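Local atomic coordinates of TlmII (Streptoalloteichus hindustanus, PDB entry 4HVM), a protein that probably takes part in nonribosomal peptide assembly during tallysomycin biosynthesis as a condensation-family protein, and may bind phosphopantetheine. Residues T217-V222 with V429-Q434. Numbering follows the deposited sequence.
Sequences TSRLRV and VIVLDQ
Edge strand 217-222 closes one side of a mixed six-stranded sheet by pairing antiparallel with 429-434, the segment axes running at 165°. S218 and L432 form one hydrogen-bonded pair: L432 N reaches S218 O at 2.8 Å, nearly in line with the carbonyl, and S218 N reaches L432 O at 2.9 Å. The second such pair joins L220 and I430, where L220 N meets a lone pair of I430 O at 3.1 Å and the return bond from I430 N to L220 O is 2.9 Å. T217-D433, R219-V431 and R221-V429 are the non-hydrogen-bonded pairs, and their side chains share one face. There T217 OG1 donates to D433 OD1 at 2.7 Å; the two side chains lie alongside and point the same way. T217 CG2, anti to its own backbone nitrogen (chi1 -64° for OG1), is thereby directed at V431 CG1, 3.8 Å away, and also lies over one face of the R219 guanidinium, offset toward its rim. R221, an exposed residue, rests its aliphatic CG against CG2 of buried V429 at 3.9 Å. On the largely apolar face of S218, L220, I430 and L432, the nearer apolar approach to I430 CD1 is that of V222 CG2, at 4.2 Å. Helix 445-459 packs on that face, with L447 against S218 and L220, and M454 against L220 and V222. Strand 417-424 continues the hydrogen bonding beyond 429-434. With 216-223 outermost in the strand order within the chain and 427-434 its neighbour, this is a regular antiparallel edge pairing, backed on one face by helix 445-459, in a condensation-family protein.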
ATOM      1  N   THR A 217       3.498  -8.370  15.970  1.00 37.06           N
ATOM      2  CA  THR A 217       2.719  -8.855  14.834  1.00 29.83           C
ATOM      3  C   THR A 217       1.890 -10.102  15.145  1.00 27.18           C
ATOM      4  O   THR A 217       2.383 -11.064  15.732  1.00 30.61           O
ATOM      5  CB  THR A 217       3.640  -9.139  13.634  1.00 30.37           C
ATOM      6  OG1 THR A 217       4.235  -7.912  13.194  1.00 32.35           O
ATOM      7  CG2 THR A 217       2.868  -9.763  12.482  1.00 29.35           C
ATOM      8  N   SER A 218       0.624 -10.070  14.740  1.00 23.22           N
ATOM      9  CA  SER A 218      -0.267 -11.212  14.870  1.00 20.38           C
ATOM     10  C   SER A 218      -0.927 -11.487  13.526  1.00 20.75           C
ATOM     11  O   SER A 218      -1.174 -10.560  12.755  1.00 26.55           O
ATOM     12  CB  SER A 218      -1.335 -10.936  15.926  1.00 21.87           C
ATOM     13  OG  SER A 218      -0.752 -10.510  17.143  1.00 32.10           O
ATOM     14  N   ARG A 219      -1.212 -12.755  13.244  1.00 19.46           N
ATOM     15  CA  ARG A 219      -1.799 -13.130  11.959  1.00 18.67           C
ATOM     16  C   ARG A 219      -3.039 -14.006  12.104  1.00 18.02           C
ATOM     17  O   ARG A 219      -3.103 -14.880  12.971  1.00 19.50           O
ATOM     18  CB  ARG A 219      -0.762 -13.835  11.081  1.00 17.21           C
ATOM     19  CG  ARG A 219       0.389 -12.943  10.666  1.00 22.48           C
ATOM     20  CD  ARG A 219       1.401 -13.690   9.815  1.00 21.43           C
ATOM     21  NE  ARG A 219       2.572 -12.865   9.531  1.00 23.86           N
ATOM     22  CZ  ARG A 219       3.611 -12.744  10.350  1.00 25.33           C
ATOM     23  NH1 ARG A 219       3.624 -13.394  11.506  1.00 22.67           N
ATOM     24  NH2 ARG A 219       4.635 -11.969  10.016  1.00 32.13           N
ATOM     25  N   LEU A 220      -4.022 -13.752  11.247  1.00 17.38           N
ATOM     26  CA  LEU A 220      -5.232 -14.555  11.180  1.00 17.92           C
ATOM     27  C   LEU A 220      -5.466 -15.016   9.748  1.00 17.34           C
ATOM     28  O   LEU A 220      -5.740 -14.203   8.865  1.00 36.65           O
ATOM     29  CB  LEU A 220      -6.437 -13.746  11.661  1.00 21.51           C
ATOM     30  CG  LEU A 220      -7.807 -14.415  11.484  1.00 18.48           C
ATOM     31  CD1 LEU A 220      -7.923 -15.651  12.365  1.00 19.93           C
ATOM     32  CD2 LEU A 220      -8.924 -13.432  11.774  1.00 18.34           C
ATOM     33  N   ARG A 221      -5.354 -16.318   9.514  1.00 18.42           N
ATOM     34  CA  ARG A 221      -5.563 -16.861   8.179  1.00 17.71           C
ATOM     35  C   ARG A 221      -7.045 -17.078   7.926  1.00 20.89           C
ATOM     36  O   ARG A 221      -7.698 -17.835   8.642  1.00 28.91           O
ATOM     37  CB  ARG A 221      -4.815 -18.181   8.002  1.00 18.43           C
ATOM     38  CG  ARG A 221      -4.696 -18.626   6.551  1.00 18.12           C
ATOM     39  CD  ARG A 221      -4.161 -20.040   6.455  1.00 29.15           C
ATOM     40  NE  ARG A 221      -5.127 -21.008   6.958  1.00 38.76           N
ATOM     41  CZ  ARG A 221      -4.804 -22.150   7.555  1.00 45.73           C
ATOM     42  NH1 ARG A 221      -3.531 -22.475   7.738  1.00 36.08           N
ATOM     43  NH2 ARG A 221      -5.762 -22.964   7.977  1.00 52.48           N
ATOM     44  N   VAL A 222      -7.568 -16.411   6.904  1.00 20.03           N
ATOM     45  CA  VAL A 222      -8.976 -16.521   6.548  1.00 17.45           C
ATOM     46  C   VAL A 222      -9.124 -17.309   5.256  1.00 20.01           C
ATOM     47  O   VAL A 222      -8.446 -17.019   4.271  1.00 19.94           O
ATOM     48  CB  VAL A 222      -9.615 -15.129   6.373  1.00 20.35           C
ATOM     49  CG1 VAL A 222     -10.981 -15.241   5.728  1.00 22.80           C
ATOM     50  CG2 VAL A 222      -9.706 -14.415   7.711  1.00 19.23           C
ATOM     51  N   VAL A 429      -4.581 -13.707   4.392  1.00 18.99           N
ATOM     52  CA  VAL A 429      -4.008 -13.594   5.725  1.00 15.26           C
ATOM     53  C   VAL A 429      -4.039 -12.152   6.210  1.00 24.56           C
ATOM     54  O   VAL A 429      -3.497 -11.258   5.561  1.00 27.86           O
ATOM     55  CB  VAL A 429      -2.565 -14.123   5.770  1.00 17.53           C
ATOM     56  CG1 VAL A 429      -1.949 -13.891   7.143  1.00 15.15           C
ATOM     57  CG2 VAL A 429      -2.540 -15.593   5.421  1.00 16.28           C
ATOM     58  N   ILE A 430      -4.686 -11.934   7.349  1.00 19.96           N
ATOM     59  CA  ILE A 430      -4.735 -10.615   7.964  1.00 21.44           C
ATOM     60  C   ILE A 430      -3.528 -10.395   8.876  1.00 24.46           C
ATOM     61  O   ILE A 430      -3.378 -11.066   9.895  1.00 31.36           O
ATOM     62  CB  ILE A 430      -6.028 -10.430   8.776  1.00 14.10           C
ATOM     63  CG1 ILE A 430      -7.248 -10.571   7.865  1.00 14.27           C
ATOM     64  CG2 ILE A 430      -6.032  -9.081   9.461  1.00 14.08           C
ATOM     65  CD1 ILE A 430      -8.573 -10.452   8.593  1.00 14.36           C
ATOM     66  N   VAL A 431      -2.661  -9.460   8.501  1.00 19.49           N
ATOM     67  CA  VAL A 431      -1.475  -9.171   9.298  1.00 16.09           C
ATOM     68  C   VAL A 431      -1.692  -7.938  10.171  1.00 18.79           C
ATOM     69  O   VAL A 431      -1.928  -6.841   9.667  1.00 23.48           O
ATOM     70  CB  VAL A 431      -0.232  -8.964   8.418  1.00 14.38           C
ATOM     71  CG1 VAL A 431       0.993  -8.763   9.286  1.00 14.57           C
ATOM     72  CG2 VAL A 431      -0.034 -10.148   7.488  1.00 14.55           C
ATOM     73  N   LEU A 432      -1.606  -8.126  11.485  1.00 17.90           N
ATOM     74  CA  LEU A 432      -1.897  -7.056  12.437  1.00 14.86           C
ATOM     75  C   LEU A 432      -0.641  -6.570  13.141  1.00 23.65           C
ATOM     76  O   LEU A 432       0.106  -7.365  13.708  1.00 30.06           O
ATOM     77  CB  LEU A 432      -2.912  -7.527  13.480  1.00 15.09           C
ATOM     78  CG  LEU A 432      -3.179  -6.586  14.653  1.00 26.40           C
ATOM     79  CD1 LEU A 432      -3.911  -5.338  14.189  1.00 32.27           C
ATOM     80  CD2 LEU A 432      -3.964  -7.299  15.745  1.00 29.01           C
ATOM     81  N   ASP A 433      -0.421  -5.259  13.110  1.00 24.27           N
ATOM     82  CA  ASP A 433       0.705  -4.644  13.805  1.00 31.15           C
ATOM     83  C   ASP A 433       0.182  -3.713  14.894  1.00 22.90           C
ATOM     84  O   ASP A 433      -0.424  -2.685  14.600  1.00 27.58           O
ATOM     85  CB  ASP A 433       1.584  -3.870  12.820  1.00 44.04           C
ATOM     86  CG  ASP A 433       2.242  -4.773  11.792  1.00 56.63           C
ATOM     87  OD1 ASP A 433       2.752  -5.847  12.177  1.00 59.29           O
ATOM     88  OD2 ASP A 433       2.236  -4.417  10.596  1.00 61.53           O
ATOM     89  N   GLN A 434       0.410  -4.072  16.153  1.00 22.45           N
ATOM     90  CA  GLN A 434      -0.137  -3.302  17.267  1.00 23.75           C
ATOM     91  C   GLN A 434       0.919  -2.707  18.188  1.00 30.15           C
ATOM     92  O   GLN A 434       2.054  -3.174  18.239  1.00 40.81           O
ATOM     93  CB  GLN A 434      -1.105  -4.155  18.090  1.00 29.57           C
ATOM     94  CG  GLN A 434      -2.469  -4.309  17.457  1.00 37.59           C
ATOM     95  CD  GLN A 434      -3.592  -4.259  18.476  1.00 47.77           C
ATOM     96  OE1 GLN A 434      -4.323  -3.272  18.563  1.00 43.05           O
ATOM     97  NE2 GLN A 434      -3.737  -5.329  19.249  1.00 53.47           N
TER